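Local coordinates for protein heterodimeric restriction endonuclease R.BspD6I small subunit (Bacillus sp., PDB 2P14) that probably cleaves DNA as the catalytic subunit of a heterodimeric type IIS restriction endonuclease, whose partner subunit is a site-specific nickase, at residues 3-8 with 26-31; 21-26 with 40-45; 80-85 with 111-116; 71-76 with 88-93. All blocks are in the same frame, centred on the assembly; numbering follows the deposited sequence. Where two conformers were deposited one is given.

Contact 1: 3-8 with 26-31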
# COMPACT_ATOMS: atom_id res chain seq x y z
N ASP A 3 -18.23 3.09 2.44
CA ASP A 3 -18.67 2.43 1.19
C ASP A 3 -17.47 1.84 0.45
O ASP A 3 -17.54 0.72 -0.07
CB ASP A 3 -19.49 3.39 0.29
CG ASP A 3 -18.67 4.51 -0.36
OD1 ASP A 3 -18.95 4.85 -1.53
OD2 ASP A 3 -17.72 5.07 0.26
N ILE A 4 -16.37 2.59 0.45
CA ILE A 4 -15.17 2.15 -0.27
C ILE A 4 -14.57 0.97 0.50
O ILE A 4 -14.20 -0.05 -0.09
CB ILE A 4 -14.14 3.29 -0.42
CG1 ILE A 4 -14.71 4.42 -1.28
CG2 ILE A 4 -12.85 2.75 -1.06
CD1 ILE A 4 -13.93 5.70 -1.24
N LEU A 5 -14.47 1.11 1.83
CA LEU A 5 -13.92 0.02 2.64
C LEU A 5 -14.72 -1.27 2.49
O LEU A 5 -14.14 -2.35 2.34
CB LEU A 5 -13.77 0.43 4.11
CG LEU A 5 -12.89 1.66 4.35
CD1 LEU A 5 -12.75 1.92 5.85
CD2 LEU A 5 -11.50 1.50 3.69
N ASP A 6 -16.05 -1.15 2.52
CA ASP A 6 -16.93 -2.32 2.36
C ASP A 6 -16.77 -2.94 0.98
O ASP A 6 -16.94 -4.15 0.83
CB ASP A 6 -18.42 -1.95 2.58
CG ASP A 6 -18.73 -1.52 4.00
OD1 ASP A 6 -17.96 -1.84 4.92
OD2 ASP A 6 -19.78 -0.84 4.16
N PHE A 7 -16.47 -2.11 -0.02
CA PHE A 7 -16.33 -2.65 -1.39
C PHE A 7 -15.17 -3.65 -1.51
O PHE A 7 -15.18 -4.53 -2.37
CB PHE A 7 -16.24 -1.56 -2.47
CG PHE A 7 -16.26 -2.11 -3.88
CD1 PHE A 7 -17.46 -2.48 -4.48
CD2 PHE A 7 -15.08 -2.22 -4.60
CE1 PHE A 7 -17.48 -3.00 -5.79
CE2 PHE A 7 -15.08 -2.75 -5.91
CZ PHE A 7 -16.27 -3.13 -6.50
N TYR A 8 -14.17 -3.56 -0.65
CA TYR A 8 -13.13 -4.60 -0.66
C TYR A 8 -13.69 -6.01 -0.58
O TYR A 8 -13.08 -6.94 -1.10
CB TYR A 8 -12.11 -4.40 0.47
CG TYR A 8 -11.05 -3.36 0.20
CD1 TYR A 8 -10.96 -2.20 0.98
CD2 TYR A 8 -10.13 -3.54 -0.84
CE1 TYR A 8 -9.97 -1.25 0.77
CE2 TYR A 8 -9.14 -2.57 -1.08
CZ TYR A 8 -9.07 -1.44 -0.27
OH TYR A 8 -8.08 -0.53 -0.48
N TYR A 26 -6.96 3.12 -4.71
CA TYR A 26 -6.92 4.48 -5.22
C TYR A 26 -8.12 5.32 -4.72
O TYR A 26 -7.93 6.48 -4.32
CB TYR A 26 -6.90 4.39 -6.75
CG TYR A 26 -7.37 5.62 -7.49
CD1 TYR A 26 -6.54 6.71 -7.70
CD2 TYR A 26 -8.67 5.66 -7.99
CE1 TYR A 26 -6.99 7.84 -8.40
CE2 TYR A 26 -9.12 6.77 -8.69
CZ TYR A 26 -8.30 7.85 -8.87
OH TYR A 26 -8.79 8.93 -9.59
N ARG A 27 -9.32 4.76 -4.74
CA ARG A 27 -10.49 5.49 -4.21
C ARG A 27 -10.28 5.93 -2.75
O ARG A 27 -10.70 7.02 -2.38
CB ARG A 27 -11.78 4.67 -4.32
CG ARG A 27 -12.21 4.38 -5.77
CD ARG A 27 -13.71 4.24 -5.85
NE ARG A 27 -14.15 3.05 -5.13
CZ ARG A 27 -15.42 2.80 -4.77
NH1 ARG A 27 -16.41 3.67 -5.04
NH2 ARG A 27 -15.70 1.69 -4.14
N VAL A 28 -9.66 5.08 -1.94
CA VAL A 28 -9.38 5.45 -0.53
C VAL A 28 -8.49 6.69 -0.47
O VAL A 28 -8.81 7.69 0.23
CB VAL A 28 -8.71 4.29 0.24
CG1 VAL A 28 -8.27 4.79 1.65
CG2 VAL A 28 -9.64 3.15 0.38
N PHE A 29 -7.37 6.65 -1.19
CA PHE A 29 -6.43 7.78 -1.18
C PHE A 29 -6.97 9.05 -1.83
O PHE A 29 -6.75 10.17 -1.35
CB PHE A 29 -5.08 7.38 -1.77
CG PHE A 29 -4.27 6.58 -0.82
CD1 PHE A 29 -3.45 7.23 0.13
CD2 PHE A 29 -4.32 5.19 -0.83
CE1 PHE A 29 -2.71 6.49 1.04
CE2 PHE A 29 -3.58 4.45 0.08
CZ PHE A 29 -2.76 5.12 1.01
N LYS A 30 -7.78 8.88 -2.87
CA LYS A 30 -8.43 10.05 -3.47
C LYS A 30 -9.38 10.70 -2.44
O LYS A 30 -9.41 11.93 -2.28
CB LYS A 30 -9.21 9.62 -4.72
CG LYS A 30 -9.88 10.80 -5.48
CD LYS A 30 -10.58 10.32 -6.74
CE LYS A 30 -11.32 11.46 -7.41
NZ LYS A 30 -10.32 12.41 -7.98
N LYS A 31 -10.14 9.87 -1.73
CA LYS A 31 -11.10 10.41 -0.75
C LYS A 31 -10.41 11.02 0.48
O LYS A 31 -10.90 12.00 1.05
CB LYS A 31 -12.10 9.36 -0.31
CG LYS A 31 -13.27 10.01 0.38
CD LYS A 31 -14.50 9.23 0.32
CE LYS A 31 -15.65 9.99 0.97
NZ LYS A 31 -16.90 9.30 0.69
O HOH W 1 -17.03 7.41 -1.24
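Asp3 OD2 gathers several donors: a water donates a hydrogen bond to it at 2.9 Å, and Ile4 N and Met1 N bond to it weakly. That water in turn accepts from Lys31 NZ at 2.7 Å, linking helix 2-7 to helix 17-32 where the charged atoms Asp3 OD2 and Lys31 NZ are still 4.3 Å apart. The two helical segments form an antiparallel pair, 165° between axes that approach to 9.9 Å, and Ile4 fills the middle of it. Its CG2 meets Val28 CG2 at 3.5 Å, its CD1 lies 3.7 Å from Arg27 O, and its CG1 sits 3.9 Å above the centre of one face of the Arg27 guanidinium. A bend in the arginine chain (chi3 -67°) lays that flat group along Ile4 and turns an edge to Phe7, whose CB is 3.7 Å from Arg27 NH2; the Phe7 ring stands at 85° to the guanidinium. Asn24 OD1 accepts from NH2 and helps fix this rotation. With an alanine in place of Ile4, the helices would probably be left with a gap where CG1, CG2 and CD1 pack, and Val28 CG2 without its methyl partner. Val28 and Tyr8 also pack on Phe138 of helix 135-146. The chemistry is aliphatic packing at the centre, including a methylene over a guanidinium face, with a water bridge to Lys31 at the margin; Arg27 probably feels Asp3 through charge alone.

Contact 2: 21-26 with 40-45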
# COMPACT_ATOMS: atom_id res chain seq x y z
N PHE A 21 -9.18 -4.22 -7.24
CA PHE A 21 -8.47 -4.09 -5.95
C PHE A 21 -7.61 -2.84 -5.96
O PHE A 21 -7.66 -2.02 -5.02
CB PHE A 21 -7.64 -5.36 -5.72
CG PHE A 21 -7.06 -5.49 -4.35
CD1 PHE A 21 -7.86 -5.40 -3.22
CD2 PHE A 21 -5.70 -5.72 -4.20
CE1 PHE A 21 -7.28 -5.56 -1.94
CE2 PHE A 21 -5.12 -5.85 -2.94
CZ PHE A 21 -5.91 -5.80 -1.81
N GLU A 22 -6.82 -2.65 -7.02
CA GLU A 22 -5.97 -1.44 -7.10
C GLU A 22 -6.85 -0.19 -7.21
O GLU A 22 -6.61 0.83 -6.54
CB GLU A 22 -4.93 -1.54 -8.24
CG GLU A 22 -5.48 -1.52 -9.66
CD GLU A 22 -4.40 -1.81 -10.71
OE1 GLU A 22 -3.21 -1.85 -10.36
OE2 GLU A 22 -4.78 -1.97 -11.90
N TRP A 23 -7.92 -0.29 -8.00
CA TRP A 23 -8.83 0.84 -8.13
C TRP A 23 -9.48 1.24 -6.81
O TRP A 23 -9.56 2.44 -6.48
CB TRP A 23 -9.90 0.50 -9.16
CG TRP A 23 -11.02 1.50 -9.27
CD1 TRP A 23 -10.97 2.74 -9.86
CD2 TRP A 23 -12.36 1.35 -8.76
NE1 TRP A 23 -12.21 3.35 -9.78
CE2 TRP A 23 -13.08 2.53 -9.11
CE3 TRP A 23 -13.04 0.32 -8.09
CZ2 TRP A 23 -14.44 2.71 -8.79
CZ3 TRP A 23 -14.37 0.50 -7.76
CH2 TRP A 23 -15.06 1.69 -8.11
N ASN A 24 -9.89 0.25 -6.01
CA ASN A 24 -10.57 0.56 -4.78
C ASN A 24 -9.61 1.23 -3.80
O ASN A 24 -10.00 2.15 -3.04
CB ASN A 24 -11.17 -0.68 -4.14
CG ASN A 24 -12.30 -0.31 -3.21
OD1 ASN A 24 -13.18 0.49 -3.58
ND2 ASN A 24 -12.29 -0.86 -2.00
N THR A 25 -8.36 0.80 -3.85
CA THR A 25 -7.33 1.38 -3.00
C THR A 25 -7.06 2.86 -3.41
O THR A 25 -6.94 3.76 -2.58
CB THR A 25 -6.08 0.51 -3.04
OG1 THR A 25 -6.41 -0.82 -2.65
CG2 THR A 25 -5.02 1.09 -2.08
N TYR A 26 -6.96 3.12 -4.71
CA TYR A 26 -6.92 4.48 -5.22
C TYR A 26 -8.12 5.32 -4.72
O TYR A 26 -7.93 6.48 -4.32
CB TYR A 26 -6.90 4.39 -6.75
CG TYR A 26 -7.37 5.62 -7.49
CD1 TYR A 26 -6.54 6.71 -7.70
CD2 TYR A 26 -8.67 5.66 -7.99
CE1 TYR A 26 -6.99 7.84 -8.40
CE2 TYR A 26 -9.12 6.77 -8.69
CZ TYR A 26 -8.30 7.85 -8.87
OH TYR A 26 -8.79 8.93 -9.59
N PRO A 40 -2.82 7.12 -10.55
CA PRO A 40 -3.16 5.71 -10.70
C PRO A 40 -2.54 5.15 -11.97
O PRO A 40 -2.73 5.72 -13.05
CB PRO A 40 -4.69 5.73 -10.80
CG PRO A 40 -5.02 7.05 -11.44
CD PRO A 40 -3.93 8.01 -10.96
N ASN A 41 -1.77 4.08 -11.83
CA ASN A 41 -1.20 3.42 -13.01
C ASN A 41 -2.15 2.37 -13.59
O ASN A 41 -1.83 1.18 -13.60
CB ASN A 41 0.19 2.85 -12.71
CG ASN A 41 0.83 2.21 -13.92
OD1 ASN A 41 0.46 2.57 -15.05
ND2 ASN A 41 1.76 1.32 -13.73
N PHE A 42 -3.31 2.83 -14.03
CA PHE A 42 -4.30 1.98 -14.70
C PHE A 42 -5.30 2.94 -15.31
O PHE A 42 -5.30 4.15 -15.04
CB PHE A 42 -4.98 0.99 -13.71
CG PHE A 42 -5.52 1.63 -12.44
CD1 PHE A 42 -6.81 2.20 -12.42
CD2 PHE A 42 -4.77 1.65 -11.27
CE1 PHE A 42 -7.31 2.79 -11.26
CE2 PHE A 42 -5.28 2.26 -10.11
CZ PHE A 42 -6.53 2.80 -10.12
N LYS A 43 -6.17 2.38 -16.15
CA LYS A 43 -7.16 3.20 -16.85
C LYS A 43 -8.59 2.81 -16.50
O LYS A 43 -8.85 1.72 -16.00
CB LYS A 43 -6.97 3.11 -18.37
CG LYS A 43 -5.56 3.50 -18.82
CD LYS A 43 -5.24 4.99 -18.57
CE LYS A 43 -5.95 5.89 -19.62
NZ LYS A 43 -5.68 7.35 -19.49
N LEU A 44 -9.51 3.72 -16.78
CA LEU A 44 -10.92 3.44 -16.62
C LEU A 44 -11.57 3.38 -17.98
O LEU A 44 -11.17 4.10 -18.91
CB LEU A 44 -11.60 4.53 -15.81
CG LEU A 44 -11.03 4.97 -14.46
CD1 LEU A 44 -12.01 5.95 -13.88
CD2 LEU A 44 -10.86 3.78 -13.52
N ASP A 45 -12.59 2.54 -18.10
CA ASP A 45 -13.38 2.51 -19.34
C ASP A 45 -14.38 3.65 -19.31
O ASP A 45 -14.36 4.51 -18.43
CB ASP A 45 -14.03 1.15 -19.57
CG ASP A 45 -15.12 0.79 -18.55
OD1 ASP A 45 -15.64 1.66 -17.81
OD2 ASP A 45 -15.47 -0.40 -18.53
O HOH W 2 -1.23 -1.07 -12.03
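Phe42 directs its ring into a hollow on helix 17-32 formed by Glu22 and Trp23 and, one turn on, Tyr26. An inverse gamma turn centred on Asn41 carries the chain out of strand 37-40, at the border of the main sheet, and brings Phe42 in front of the helix; its CG lies between the backbone N and the carbonyl carbon (chi1 51°), with the ring directed at the helix. The Asn41 side chain is bonded to Ile55 N and Val58 O. The aromatic part is an offset edge-to-face pair, the edge of Phe42 toward the face of Tyr26, with planes at 90° and centroids 5.8 Å apart. Phe42 CE1 comes to the edge of the indole, near its plane, 3.9 Å from Trp23 CD1. At the far end of the ring, Phe42 CZ comes within 3.6 Å of Trp23 CA and 3.7 Å of Tyr26 CB, touching backbone at the first and side chain at the second. Among the aliphatic contacts, Pro40 CG reaches Tyr26 CE1 at 3.7 Å while Leu44 CD2 touches Trp23 CD1 and NE1. The extended chain of Glu22 slides past Phe42 in the opposite direction, its carboxylate plane only 19° from the ring plane and Glu22 CD 3.5 Å from Phe42 CD2. Beyond it a water lies 2.7 Å from Glu22 OE1 and 2.8 Å from Asn41 O, with more acceptors around it than protons to give.

Contact 3: 80-85 with 111-116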
# COMPACT_ATOMS: atom_id res chain seq x y z
N GLU A 80 3.92 -18.08 -1.06
CA GLU A 80 5.22 -17.83 -1.69
C GLU A 80 5.13 -17.16 -3.06
O GLU A 80 6.07 -16.48 -3.45
CB GLU A 80 6.07 -19.11 -1.77
CG GLU A 80 7.21 -19.20 -0.72
CD GLU A 80 8.60 -19.04 -1.33
OE1 GLU A 80 8.95 -19.83 -2.24
OE2 GLU A 80 9.34 -18.12 -0.89
N LYS A 81 4.01 -17.32 -3.76
CA LYS A 81 3.80 -16.60 -5.02
C LYS A 81 3.77 -15.08 -4.80
O LYS A 81 4.05 -14.31 -5.73
CB LYS A 81 2.53 -17.06 -5.74
CG LYS A 81 2.64 -18.46 -6.34
CD LYS A 81 1.25 -19.08 -6.44
CE LYS A 81 0.56 -18.72 -7.73
NZ LYS A 81 1.04 -19.58 -8.86
N GLN A 82 3.45 -14.64 -3.59
CA GLN A 82 3.51 -13.21 -3.33
C GLN A 82 4.95 -12.69 -3.45
O GLN A 82 5.20 -11.65 -4.07
CB GLN A 82 2.91 -12.92 -1.95
CG GLN A 82 2.81 -11.45 -1.61
CD GLN A 82 2.21 -11.30 -0.26
OE1 GLN A 82 2.91 -11.26 0.74
NE2 GLN A 82 0.90 -11.17 -0.21
N LEU A 83 5.90 -13.43 -2.86
CA LEU A 83 7.30 -13.14 -3.06
C LEU A 83 7.72 -13.22 -4.53
O LEU A 83 8.29 -12.27 -5.07
CB LEU A 83 8.20 -14.03 -2.20
CG LEU A 83 9.69 -13.84 -2.50
CD1 LEU A 83 10.18 -12.46 -2.15
CD2 LEU A 83 10.49 -14.90 -1.75
N ASP A 84 7.40 -14.35 -5.17
CA ASP A 84 7.84 -14.58 -6.54
C ASP A 84 7.28 -13.53 -7.50
O ASP A 84 8.00 -13.10 -8.42
CB ASP A 84 7.37 -15.95 -7.04
CG ASP A 84 7.94 -17.11 -6.24
OD1 ASP A 84 8.86 -16.92 -5.40
OD2 ASP A 84 7.44 -18.25 -6.46
N TYR A 85 6.02 -13.13 -7.31
CA TYR A 85 5.35 -12.22 -8.25
C TYR A 85 5.55 -10.73 -7.94
O TYR A 85 5.54 -9.87 -8.86
CB TYR A 85 3.85 -12.55 -8.41
CG TYR A 85 3.53 -13.98 -8.89
CD1 TYR A 85 4.54 -14.84 -9.32
CD2 TYR A 85 2.21 -14.45 -8.93
CE1 TYR A 85 4.27 -16.14 -9.73
CE2 TYR A 85 1.93 -15.74 -9.36
CZ TYR A 85 2.96 -16.58 -9.75
OH TYR A 85 2.73 -17.87 -10.20
N LYS A 111 -4.09 -9.47 0.79
CA LYS A 111 -5.09 -10.15 1.65
C LYS A 111 -4.44 -10.71 2.90
O LYS A 111 -5.00 -10.69 4.01
CB LYS A 111 -5.77 -11.29 0.90
CG LYS A 111 -6.67 -10.80 -0.23
CD LYS A 111 -7.63 -11.89 -0.66
CE LYS A 111 -6.92 -13.11 -1.21
NZ LYS A 111 -7.92 -14.14 -1.64
N SER A 112 -3.22 -11.21 2.70
CA SER A 112 -2.42 -11.73 3.79
C SER A 112 -0.98 -11.54 3.38
O SER A 112 -0.66 -11.56 2.19
CB SER A 112 -2.73 -13.21 4.03
OG SER A 112 -2.56 -13.94 2.84
N ILE A 113 -0.11 -11.32 4.37
CA ILE A 113 1.29 -11.01 4.08
C ILE A 113 2.13 -12.26 4.28
O ILE A 113 2.14 -12.84 5.39
CB ILE A 113 1.83 -9.85 4.98
CG1 ILE A 113 0.92 -8.62 4.85
CG2 ILE A 113 3.31 -9.53 4.61
CD1 ILE A 113 0.76 -8.12 3.41
N ASP A 114 2.81 -12.69 3.23
CA ASP A 114 3.62 -13.91 3.29
C ASP A 114 4.95 -13.60 4.00
O ASP A 114 5.55 -12.55 3.78
CB ASP A 114 3.85 -14.43 1.88
CG ASP A 114 4.84 -15.56 1.83
OD1 ASP A 114 4.44 -16.67 2.21
OD2 ASP A 114 5.99 -15.31 1.41
N LEU A 115 5.40 -14.52 4.85
CA LEU A 115 6.62 -14.30 5.62
C LEU A 115 7.87 -14.17 4.72
O LEU A 115 8.72 -13.33 4.98
CB LEU A 115 6.78 -15.41 6.64
CG LEU A 115 7.51 -15.10 7.93
CD1 LEU A 115 6.86 -13.96 8.73
CD2 LEU A 115 7.49 -16.41 8.73
N SER A 116 7.98 -14.97 3.65
CA SER A 116 9.13 -14.83 2.75
C SER A 116 9.13 -13.48 2.05
O SER A 116 10.17 -12.88 1.87
CB SER A 116 9.18 -15.96 1.73
OG SER A 116 9.25 -17.20 2.38
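Ser112 O receives the side-chain amide of Gln82 almost head-on: Gln82 NE2 donates at 2.9 Å, with an N-H...O angle of 156° and the oxygen close to the amide plane. Ile113, next along, turns its side chain away to Phe108 and Leu178, and its backbone CA passes 3.7 Å from Gln82 OE1. At Asp114 the backbone N returns the bond, giving its hydrogen to Gln82 OE1 at 2.9 Å along a nearly straight line (173°), though tilted from the carbonyl plane of the glutamine. One extended side chain, with CG anti to the backbone N (chi1 -175°), therefore uses both ends of its amide on the chain leaving strand 104-110, much as a neighbouring strand would; NE2 also bonds to Thr77 O, so this buried amide is held by three hydrogen bonds. The bridge joins the start of helix 80-98, the crossover helix of a beta-alpha-beta unit, to the turn that follows the unit's second strand. Asp114 is also the N-cap of helix 115-121, its OD2 accepting from Phe117 N, while Asp114 OD1 lies 3.6 Å from Glu80 N. Ser116, in the first turn of the next helix, packs its CB against Leu83 CD2 at 3.9 Å; the bond between Ser116 OG and Glu80 OE2, 3.4 Å apart, is weak and doubtful, since both side chains take two conformations and the proton has another acceptor within reach.

Contact 4: 71-76 with 88-93. With SO4 (sulfate ion), chain C.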
# COMPACT_ATOMS: atom_id res chain seq x y z
N LEU A 71 4.28 5.09 -2.42
CA LEU A 71 4.02 4.23 -3.59
C LEU A 71 3.13 3.13 -3.04
O LEU A 71 3.48 2.48 -2.06
CB LEU A 71 5.30 3.63 -4.12
CG LEU A 71 6.21 4.51 -4.97
CD1 LEU A 71 6.82 5.59 -4.06
CD2 LEU A 71 7.30 3.72 -5.60
N ILE A 72 1.99 2.88 -3.67
CA ILE A 72 1.07 1.88 -3.18
C ILE A 72 1.03 0.73 -4.19
O ILE A 72 0.80 0.94 -5.41
CB ILE A 72 -0.33 2.45 -2.93
CG1 ILE A 72 -0.25 3.61 -1.90
CG2 ILE A 72 -1.21 1.36 -2.37
CD1 ILE A 72 -0.83 4.87 -2.43
N GLU A 73 1.33 -0.46 -3.69
CA GLU A 73 1.41 -1.69 -4.50
C GLU A 73 0.34 -2.63 -3.98
O GLU A 73 0.33 -2.92 -2.81
CB GLU A 73 2.79 -2.33 -4.40
CG GLU A 73 3.93 -1.36 -4.72
CD GLU A 73 4.17 -1.11 -6.18
OE1 GLU A 73 3.30 -1.38 -7.06
OE2 GLU A 73 5.25 -0.61 -6.46
N CYS A 74 -0.56 -3.10 -4.85
CA CYS A 74 -1.70 -3.89 -4.44
C CYS A 74 -1.56 -5.28 -5.07
O CYS A 74 -1.27 -5.40 -6.26
CB CYS A 74 -2.99 -3.26 -5.00
SG CYS A 74 -3.28 -1.62 -4.26
N SER A 75 -1.78 -6.31 -4.26
CA SER A 75 -1.78 -7.67 -4.82
C SER A 75 -2.72 -8.59 -4.07
O SER A 75 -2.71 -8.62 -2.85
CB SER A 75 -0.38 -8.28 -4.75
OG SER A 75 -0.40 -9.54 -5.42
N LEU A 76 -3.48 -9.37 -4.84
CA LEU A 76 -4.35 -10.41 -4.29
C LEU A 76 -3.62 -11.76 -4.15
O LEU A 76 -4.19 -12.73 -3.62
CB LEU A 76 -5.61 -10.56 -5.13
CG LEU A 76 -6.56 -9.36 -5.11
CD1 LEU A 76 -7.71 -9.56 -6.11
CD2 LEU A 76 -7.11 -9.11 -3.71
N ASP A 88 10.32 -8.42 -6.24
CA ASP A 88 11.29 -7.63 -7.02
C ASP A 88 10.72 -6.31 -7.53
O ASP A 88 11.36 -5.26 -7.42
CB ASP A 88 11.83 -8.44 -8.19
CG ASP A 88 12.88 -9.47 -7.77
OD1 ASP A 88 13.28 -9.51 -6.58
OD2 ASP A 88 13.30 -10.26 -8.64
N SER A 89 9.51 -6.35 -8.07
CA SER A 89 8.91 -5.14 -8.60
C SER A 89 8.59 -4.12 -7.49
O SER A 89 8.77 -2.92 -7.70
CB SER A 89 7.70 -5.46 -9.46
OG SER A 89 6.71 -6.07 -8.68
N VAL A 90 8.15 -4.58 -6.31
CA VAL A 90 7.91 -3.66 -5.18
C VAL A 90 9.20 -2.92 -4.84
O VAL A 90 9.21 -1.70 -4.69
CB VAL A 90 7.35 -4.40 -3.94
CG1 VAL A 90 7.47 -3.54 -2.66
CG2 VAL A 90 5.88 -4.77 -4.19
N VAL A 91 10.29 -3.66 -4.72
CA VAL A 91 11.54 -3.02 -4.31
C VAL A 91 12.08 -2.13 -5.43
O VAL A 91 12.54 -1.01 -5.18
CB VAL A 91 12.56 -4.07 -3.84
CG1 VAL A 91 13.96 -3.43 -3.65
CG2 VAL A 91 12.07 -4.70 -2.51
N ARG A 92 12.04 -2.65 -6.65
CA ARG A 92 12.54 -1.90 -7.80
C ARG A 92 11.81 -0.57 -7.98
O ARG A 92 12.42 0.46 -8.28
CB ARG A 92 12.43 -2.73 -9.10
CG ARG A 92 12.98 -2.05 -10.35
CD ARG A 92 12.96 -2.98 -11.56
NE ARG A 92 11.61 -3.24 -12.08
CZ ARG A 92 10.93 -4.38 -11.88
NH1 ARG A 92 11.46 -5.37 -11.19
NH2 ARG A 92 9.72 -4.52 -12.39
N HIS A 93 10.48 -0.57 -7.84
CA HIS A 93 9.79 0.68 -8.05
C HIS A 93 10.22 1.73 -7.02
O HIS A 93 10.37 2.91 -7.35
CB HIS A 93 8.27 0.52 -7.96
CG HIS A 93 7.70 -0.40 -8.99
ND1 HIS A 93 6.48 -1.02 -8.80
CD2 HIS A 93 8.16 -0.81 -10.19
CE1 HIS A 93 6.21 -1.76 -9.86
NE2 HIS A 93 7.21 -1.66 -10.71
S SO4 C . 6.12 -4.19 -13.08
O1 SO4 C . 7.35 -3.42 -12.85
O2 SO4 C . 6.43 -5.62 -12.90
O3 SO4 C . 5.62 -3.93 -14.43
O4 SO4 C . 5.12 -3.77 -12.09
O HOH W 3 7.11 0.04 -4.58
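His93 stands edge-on between a carboxylate and a sulfate ion, giving a hydrogen bond from each ring nitrogen. His93 ND1 reaches Glu73 OE2 at 2.7 Å with an N-H...O angle of 166°, in the ring plane and on the syn side of the carboxylate, 25° out of the carboxylate's own plane. His93 NE2 holds sulfate O1 at 2.8 Å, and Arg92 NH2 adds a weak bond to the same oxygen at 2.7 Å; Gly57 N binds the ion as well. The sulfate probably comes from the crystallisation liquor. One face of the imidazole has Ser89 O 3.0 Å above its plane, toward the rim. These residues belong to a beta-alpha-beta unit, consistent with the PD-(D/E)XK-type core of this family's clan: the central strand 69-75 carries Glu73, and the crossover helix 80-98, running nearly antiparallel to it, carries His93. A bend in the Glu73 chain (chi2 -79°) sets the carboxylate against the helix, where a water donates to Glu73 OE2 at 2.7 Å and to Val90 O as well; Glu73 OE1 takes Asp60 N. Replacing His93 with a leucine would probably leave Glu73 OE2 without its ring donor and the sulfate without its NE2 bond, the carboxylate then relying on Asp60 N and the water. Aliphatic contacts flank the polar row: Glu73 CB lies 3.9 Å from Val90 CG2, and Leu71 CD2 comes to 3.6 Å from His93 O.

Contacts 1 and 2 share helix 17-32 and Tyr26, with centres 11 Å apart; along the chain their segments alternate. Contacts 3 and 4 come later, also alternate, and share helix 80-98, with centres 12 Å apart. The two pairs meet across strand 69-75 of the mixed sheet: Phe21 and Thr25 of contact 2 pack on Cys74 of contact 4, and Phe29 of contact 1 on Ile72. Contact 4 is buried, about 8 Å from the chain centre, contact 1 partly so, and contacts 2 and 3 lie at the surface; the centres of contacts 1 and 3 are about 23 Å apart. Helices 17-32 and 80-98 thus cover different sides of strand 69-75, as in an alpha/beta nuclease core.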